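Local atomic coordinates of histidine-containing Phosphotransfer Protein type 1, MtHPt1 (Medicago truncatula, PDB entry 3US6), a protein that probably relays phosphoryl groups through an active-site histidine, from cytokinin sensor histidine kinases to response regulators in plant cytokinin signalling. Residues A[11-14]-A[15-18]; A[68-71]-A[72-75]; A[60-63]-A[64-68]. One frame throughout, in Å; residues are numbered along the deposited sequence.

Contact 1: A[11-14]-A[15-18]; sequences VDYI and KSMF
Tyr13 O accepts from Met17 N at 3.1 Å within one turn of helix 3-19, and in one of the two conformers of Ser16 it also accepts from that hydroxyl, OG lying 2.6 Å from Tyr13 O. In this rotamer (chi1 73°) OG lies between the backbone N and the carbonyl carbon, where its O-H can reach the carbonyl three residues earlier. The other carbonyls each take the amide four residues on: Lys15 N binds Val11 O, Ser16 N binds Asp12 O, and Phe18 N meets Ile14 O at 3.0 Å. On the outer surface a water joins the charged groups, donating to Asp12 OD1 at 2.6 Å and accepting from Lys15 NZ at 2.9 Å, while OD1 and NZ remain 4.7 Å apart.

The inner side is apolar. Ile14 CG1 meets the edge of the Phe18 ring in its plane, 3.6 Å from CE2, and Met17 SD makes an oblique Met-aromatic contact with Tyr13, 4.8 Å from the ring centroid. The turn is thus amphipathic: its inner side chains pack against neighbouring helices, whereas Asp12 and Lys15 are bridged by water rather than paired directly, so any attraction between their charges is probably screened.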
loop_
_atom_site.group_PDB
_atom_site.type_symbol
_atom_site.label_atom_id
_atom_site.label_comp_id
_atom_site.label_asym_id
_atom_site.label_seq_id
_atom_site.Cartn_x
_atom_site.Cartn_y
_atom_site.Cartn_z
ATOM N N VAL A 11 15.844 7.673 7.016
ATOM C CA VAL A 11 15.945 8.499 5.801
ATOM C C VAL A 11 16.246 7.670 4.564
ATOM O O VAL A 11 15.577 7.801 3.524
ATOM C CB VAL A 11 17.006 9.624 5.998
ATOM C CG1 VAL A 11 17.346 10.339 4.703
ATOM C CG2 VAL A 11 16.529 10.606 7.070
ATOM N N ASP A 12 17.274 6.840 4.672
ATOM C CA ASP A 12 17.688 6.020 3.554
ATOM C C ASP A 12 16.566 5.033 3.145
ATOM O O ASP A 12 16.351 4.801 1.929
ATOM C CB ASP A 12 18.992 5.258 3.846
ATOM C CG ASP A 12 20.191 6.187 3.999
ATOM O OD1 ASP A 12 20.116 7.356 3.549
ATOM O OD2 ASP A 12 21.201 5.713 4.591
ATOM N N TYR A 13 15.918 4.376 4.103
ATOM C CA TYR A 13 14.885 3.391 3.793
ATOM C C TYR A 13 13.684 4.030 3.122
ATOM O O TYR A 13 13.203 3.568 2.070
ATOM C CB TYR A 13 14.518 2.618 5.053
ATOM C CG TYR A 13 13.750 1.329 4.771
ATOM C CD1 TYR A 13 14.408 0.231 4.227
ATOM C CD2 TYR A 13 12.395 1.221 4.982
ATOM C CE1 TYR A 13 13.730 -0.939 3.940
ATOM C CE2 TYR A 13 11.719 0.046 4.728
ATOM C CZ TYR A 13 12.402 -1.010 4.197
ATOM O OH TYR A 13 11.655 -2.155 3.964
ATOM N N ILE A 14 13.178 5.118 3.691
ATOM C CA ILE A 14 11.997 5.732 3.130
ATOM C C ILE A 14 12.380 6.348 1.775
ATOM O O ILE A 14 11.539 6.317 0.838
ATOM C CB ILE A 14 11.335 6.766 4.054
ATOM C CG1 ILE A 14 9.867 6.935 3.613
ATOM C CG2 ILE A 14 12.097 8.075 4.175
ATOM C CD1 ILE A 14 9.036 7.817 4.526
ATOM N N LYS A 15 13.573 6.883 1.609
ATOM C CA LYS A 15 13.944 7.394 0.316
ATOM C C LYS A 15 13.932 6.306 -0.743
ATOM O O LYS A 15 13.576 6.558 -1.850
ATOM C CB LYS A 15 15.303 8.076 0.387
ATOM C CG LYS A 15 15.799 8.591 -0.904
ATOM C CD LYS A 15 16.672 9.847 -0.738
ATOM C CE LYS A 15 17.471 9.855 0.515
ATOM N NZ LYS A 15 18.836 10.450 0.259
ATOM N N SER A 16 14.344 5.101 -0.387
ATOM C CA SER A 16 14.282 4.000 -1.358
ATOM C C SER A 16 12.848 3.720 -1.725
ATOM O O SER A 16 12.549 3.459 -2.871
ATOM C CB SER A 16 14.960 2.744 -0.793
ATOM O OG SER A 16 14.237 2.049 0.236
ATOM N N MET A 17 11.965 3.822 -0.757
ATOM C CA MET A 17 10.540 3.540 -1.035
ATOM C C MET A 17 9.992 4.546 -2.008
ATOM O O MET A 17 9.218 4.201 -2.887
ATOM C CB MET A 17 9.736 3.502 0.269
ATOM C CG MET A 17 10.074 2.310 1.147
ATOM S SD MET A 17 9.126 2.218 2.665
ATOM C CE MET A 17 7.553 1.750 1.991
ATOM N N PHE A 18 10.337 5.834 -1.851
ATOM C CA PHE A 18 9.855 6.843 -2.784
ATOM C C PHE A 18 10.536 6.646 -4.146
ATOM O O PHE A 18 9.877 6.761 -5.187
ATOM C CB PHE A 18 10.059 8.297 -2.258
ATOM C CG PHE A 18 9.059 8.714 -1.246
ATOM C CD1 PHE A 18 7.901 9.339 -1.654
ATOM C CD2 PHE A 18 9.199 8.419 0.048
ATOM C CE1 PHE A 18 6.951 9.708 -0.739
ATOM C CE2 PHE A 18 8.234 8.824 0.980
ATOM C CZ PHE A 18 7.139 9.426 0.579
HETATM O O HOH W 1 19.865 7.881 1.010
#

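Contact 2: A[68-71]-A[72-75]; sequences SIDF and KKVD
The carboxylate of Asp70 is met from above its plane, 62° out of it, by Lys73 N, which lies 3.1 Å from OD1. Asp70 is the N-cap residue of helix 71-88, and this is its capping bond. The other flat group, the Phe71 ring, carries Ile69 CB on one face at a height of 3.8 Å, nearer the ring's margin than its centre. With CG of Asp70 anti to the backbone N (chi1 -175°), the carboxylate swings forward over the first turn, where CG also rests 3.6 Å from Lys73 CB; the two side chains cross at about a right angle. Its negative charge at the amino end of the helix would be expected to interact favourably with the helix dipole.

Backbone bonds complete the start of the helix, with Asp70 O taking Val74 N at 3.0 Å and Phe71 O taking Asp75 N. Phe71 also packs on Cys104 of helix 91-106 and on Ile109 and Cys112 of helix 109-142, so the beginning of helix 71-88 is set against two other helices of the HPt bundle. Asp75 turns its carboxylate to Arg101, with which OD1 forms a salt bridge. Ile69 CG2 and Val74 CG2 meet at 3.8 Å.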
loop_
_atom_site.group_PDB
_atom_site.type_symbol
_atom_site.label_atom_id
_atom_site.label_comp_id
_atom_site.label_asym_id
_atom_site.label_seq_id
_atom_site.Cartn_x
_atom_site.Cartn_y
_atom_site.Cartn_z
ATOM N N SER A 68 -15.696 -18.488 -15.627
ATOM C CA SER A 68 -16.268 -17.257 -16.146
ATOM C C SER A 68 -16.149 -16.200 -15.079
ATOM O O SER A 68 -16.637 -16.373 -13.975
ATOM C CB SER A 68 -17.734 -17.456 -16.512
ATOM O OG SER A 68 -18.310 -16.239 -16.962
ATOM N N ILE A 69 -15.478 -15.123 -15.382
ATOM C CA ILE A 69 -15.298 -14.038 -14.415
ATOM C C ILE A 69 -16.452 -13.045 -14.501
ATOM O O ILE A 69 -16.839 -12.620 -15.614
ATOM C CB ILE A 69 -14.015 -13.273 -14.653
ATOM C CG1 ILE A 69 -12.838 -14.201 -14.489
ATOM C CG2 ILE A 69 -13.944 -12.133 -13.649
ATOM C CD1 ILE A 69 -11.452 -13.524 -14.701
ATOM N N ASP A 70 -17.007 -12.639 -13.358
ATOM C CA ASP A 70 -17.966 -11.545 -13.298
ATOM C C ASP A 70 -17.160 -10.249 -13.336
ATOM O O ASP A 70 -16.711 -9.738 -12.289
ATOM C CB ASP A 70 -18.731 -11.592 -11.989
ATOM C CG ASP A 70 -19.838 -10.561 -11.916
ATOM O OD1 ASP A 70 -19.773 -9.479 -12.573
ATOM O OD2 ASP A 70 -20.799 -10.875 -11.181
ATOM N N PHE A 71 -16.905 -9.734 -14.542
ATOM C CA PHE A 71 -16.000 -8.596 -14.717
ATOM C C PHE A 71 -16.509 -7.318 -14.067
ATOM O O PHE A 71 -15.727 -6.470 -13.666
ATOM C CB PHE A 71 -15.719 -8.332 -16.228
ATOM C CG PHE A 71 -14.944 -9.419 -16.893
ATOM C CD1 PHE A 71 -13.621 -9.593 -16.633
ATOM C CD2 PHE A 71 -15.577 -10.295 -17.771
ATOM C CE1 PHE A 71 -12.900 -10.576 -17.213
ATOM C CE2 PHE A 71 -14.847 -11.332 -18.360
ATOM C CZ PHE A 71 -13.536 -11.475 -18.069
ATOM N N LYS A 72 -17.822 -7.149 -14.043
ATOM C CA LYS A 72 -18.440 -5.995 -13.424
ATOM C C LYS A 72 -18.129 -5.940 -11.925
ATOM O O LYS A 72 -17.673 -4.923 -11.423
ATOM C CB LYS A 72 -19.973 -6.027 -13.733
ATOM C CG LYS A 72 -20.795 -4.782 -13.316
ATOM C CD LYS A 72 -22.180 -4.763 -14.037
ATOM C CE LYS A 72 -23.043 -3.529 -13.744
ATOM N NZ LYS A 72 -22.454 -2.253 -14.261
ATOM N N LYS A 73 -18.298 -7.067 -11.254
ATOM C CA LYS A 73 -18.086 -7.128 -9.815
ATOM C C LYS A 73 -16.590 -6.982 -9.481
ATOM O O LYS A 73 -16.202 -6.245 -8.564
ATOM C CB LYS A 73 -18.674 -8.424 -9.254
ATOM C CG LYS A 73 -18.591 -8.554 -7.749
ATOM C CD LYS A 73 -19.441 -9.708 -7.210
ATOM C CE LYS A 73 -18.598 -10.962 -6.966
ATOM N NZ LYS A 73 -17.307 -10.727 -6.196
ATOM N N VAL A 74 -15.764 -7.671 -10.265
ATOM C CA VAL A 74 -14.322 -7.586 -10.099
ATOM C C VAL A 74 -13.859 -6.166 -10.308
ATOM O O VAL A 74 -13.045 -5.648 -9.528
ATOM C CB VAL A 74 -13.588 -8.579 -11.031
ATOM C CG1 VAL A 74 -12.113 -8.195 -11.116
ATOM C CG2 VAL A 74 -13.839 -9.971 -10.518
ATOM N N ASP A 75 -14.363 -5.513 -11.330
ATOM C CA ASP A 75 -13.917 -4.164 -11.589
ATOM C C ASP A 75 -14.301 -3.242 -10.444
ATOM O O ASP A 75 -13.514 -2.376 -10.039
ATOM C CB ASP A 75 -14.550 -3.608 -12.849
ATOM C CG ASP A 75 -14.059 -2.222 -13.136
ATOM O OD1 ASP A 75 -12.846 -2.070 -13.400
ATOM O OD2 ASP A 75 -14.872 -1.307 -13.017
#

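Contact 3: A[60-63]-A[64-68]; sequences LSFA and VDQQS
In one of the two conformers of Gln66, NE2 sits over the centre of one face of the Phe62 ring, 3.4 Å above its plane, and also donates to Phe62 O at 2.6 Å. The ring and amide planes are then only 30° apart, so the amide lies across the ring rather than standing upright on it. A bend in this glutamine chain, chi2 -58°, folds the amide back over the helix end and brings NE2 over the ring while its N-H reaches Phe62 O. In that conformer Phe62 O gains a side-chain donor; Asp65 N approaches it only weakly, at 3.5 Å, and gives a second weak bond to Ser61 O at 3.1 Å.

These contacts mark the carboxyl end of helix 41-64, one of the helices of the HPt bundle, where Asp65 is the first residue to leave helical torsions. One residue earlier the regular pattern still holds: Val64 N binds Leu60 O at 2.8 Å, and Val64 CG1 and CG2 each lie 3.5 Å from Leu60 O. Replacing Val64 by an alanine removes CG1 and CG2 and would probably open a gap beside Leu116.

Farther out, Arg113 of helix 109-142 secures the chain as it leaves the helix, its NE hydrogen-bonded to Val64 O. Towards helix 71-88, Ala63 packs on Val74, while Leu60 touches Val74, His77 and Val78.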
loop_
_atom_site.group_PDB
_atom_site.type_symbol
_atom_site.label_atom_id
_atom_site.label_comp_id
_atom_site.label_asym_id
_atom_site.label_seq_id
_atom_site.Cartn_x
_atom_site.Cartn_y
_atom_site.Cartn_z
ATOM N N LEU A 60 -11.159 -11.136 -4.500
ATOM C CA LEU A 60 -10.754 -11.007 -5.858
ATOM C C LEU A 60 -10.134 -12.310 -6.358
ATOM O O LEU A 60 -10.446 -12.677 -7.515
ATOM C CB LEU A 60 -9.763 -9.859 -6.045
ATOM C CG LEU A 60 -10.332 -8.445 -6.152
ATOM C CD1 LEU A 60 -9.185 -7.437 -6.224
ATOM C CD2 LEU A 60 -11.157 -8.328 -7.412
ATOM N N SER A 61 -9.287 -12.994 -5.563
ATOM C CA SER A 61 -8.637 -14.215 -6.083
ATOM C C SER A 61 -9.690 -15.247 -6.392
ATOM O O SER A 61 -9.695 -15.862 -7.477
ATOM C CB SER A 61 -7.617 -14.810 -5.127
ATOM O OG SER A 61 -6.557 -13.897 -4.897
ATOM N N PHE A 62 -10.650 -15.398 -5.494
ATOM C CA PHE A 62 -11.755 -16.339 -5.709
ATOM C C PHE A 62 -12.555 -15.997 -6.973
ATOM O O PHE A 62 -12.818 -16.874 -7.792
ATOM C CB PHE A 62 -12.692 -16.382 -4.487
ATOM C CG PHE A 62 -13.817 -17.397 -4.656
ATOM C CD1 PHE A 62 -13.589 -18.754 -4.454
ATOM C CD2 PHE A 62 -15.049 -16.990 -5.100
ATOM C CE1 PHE A 62 -14.625 -19.679 -4.635
ATOM C CE2 PHE A 62 -16.075 -17.912 -5.284
ATOM C CZ PHE A 62 -15.842 -19.243 -5.054
ATOM N N ALA A 63 -12.848 -14.713 -7.163
ATOM C CA ALA A 63 -13.596 -14.256 -8.282
ATOM C C ALA A 63 -12.876 -14.425 -9.609
ATOM O O ALA A 63 -13.557 -14.723 -10.623
ATOM C CB ALA A 63 -13.966 -12.781 -8.079
ATOM N N VAL A 64 -11.578 -14.132 -9.677
ATOM C CA VAL A 64 -10.899 -14.205 -10.979
ATOM C C VAL A 64 -10.579 -15.624 -11.362
ATOM O O VAL A 64 -10.411 -15.911 -12.550
ATOM C CB VAL A 64 -9.644 -13.308 -11.078
ATOM C CG1 VAL A 64 -9.983 -11.900 -10.856
ATOM C CG2 VAL A 64 -8.554 -13.772 -10.193
ATOM N N ASP A 65 -10.557 -16.525 -10.405
ATOM C CA ASP A 65 -10.090 -17.881 -10.667
ATOM C C ASP A 65 -11.259 -18.809 -10.895
ATOM O O ASP A 65 -11.227 -19.950 -10.565
ATOM C CB ASP A 65 -9.194 -18.395 -9.550
ATOM C CG ASP A 65 -7.800 -17.780 -9.596
ATOM O OD1 ASP A 65 -7.378 -17.321 -10.660
ATOM O OD2 ASP A 65 -7.165 -17.735 -8.548
ATOM N N GLN A 66 -12.342 -18.245 -11.361
ATOM C CA GLN A 66 -13.490 -18.971 -11.857
ATOM C C GLN A 66 -13.496 -19.091 -13.401
ATOM O O GLN A 66 -12.928 -18.241 -14.006
ATOM C CB GLN A 66 -14.771 -18.291 -11.348
ATOM C CG GLN A 66 -14.855 -18.031 -9.825
ATOM C CD GLN A 66 -14.725 -19.266 -8.903
ATOM O OE1 GLN A 66 -15.576 -20.146 -8.952
ATOM N NE2 GLN A 66 -13.700 -19.289 -8.013
ATOM N N GLN A 67 -14.124 -20.084 -14.007
ATOM C CA GLN A 67 -14.114 -20.310 -15.469
ATOM C C GLN A 67 -14.623 -19.075 -16.167
ATOM O O GLN A 67 -14.088 -18.632 -17.213
ATOM C CB GLN A 67 -15.011 -21.514 -15.813
ATOM C CG GLN A 67 -14.877 -22.159 -17.177
ATOM C CD GLN A 67 -15.909 -23.313 -17.339
ATOM O OE1 GLN A 67 -17.111 -23.114 -17.080
ATOM N NE2 GLN A 67 -15.435 -24.522 -17.731
ATOM N N SER A 68 -15.696 -18.488 -15.627
ATOM C CA SER A 68 -16.268 -17.257 -16.146
ATOM C C SER A 68 -16.149 -16.200 -15.079
ATOM O O SER A 68 -16.637 -16.373 -13.975
ATOM C CB SER A 68 -17.734 -17.456 -16.512
ATOM O OG SER A 68 -18.310 -16.239 -16.962
#

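In the fold
Along the chain, contact 1 in helix 3-19 comes first, followed by contact 3 at the end of helix 41-64 and contact 2 at the start of helix 71-88. Contacts 2 and 3 share Ser68, their centres are 8 Å apart, and they touch by side-chain packing. Together they form the connection between two successive helices of the HPt domain. Contact 1 lies on the opposite side of the chain's centre, about 37 Å from contact 2 between centres. Helix 109-142 spans this distance, meeting all three regions. His79, the predicted phosphorylation site, is carried on helix 71-88, whose first turn holds the capping contact 2.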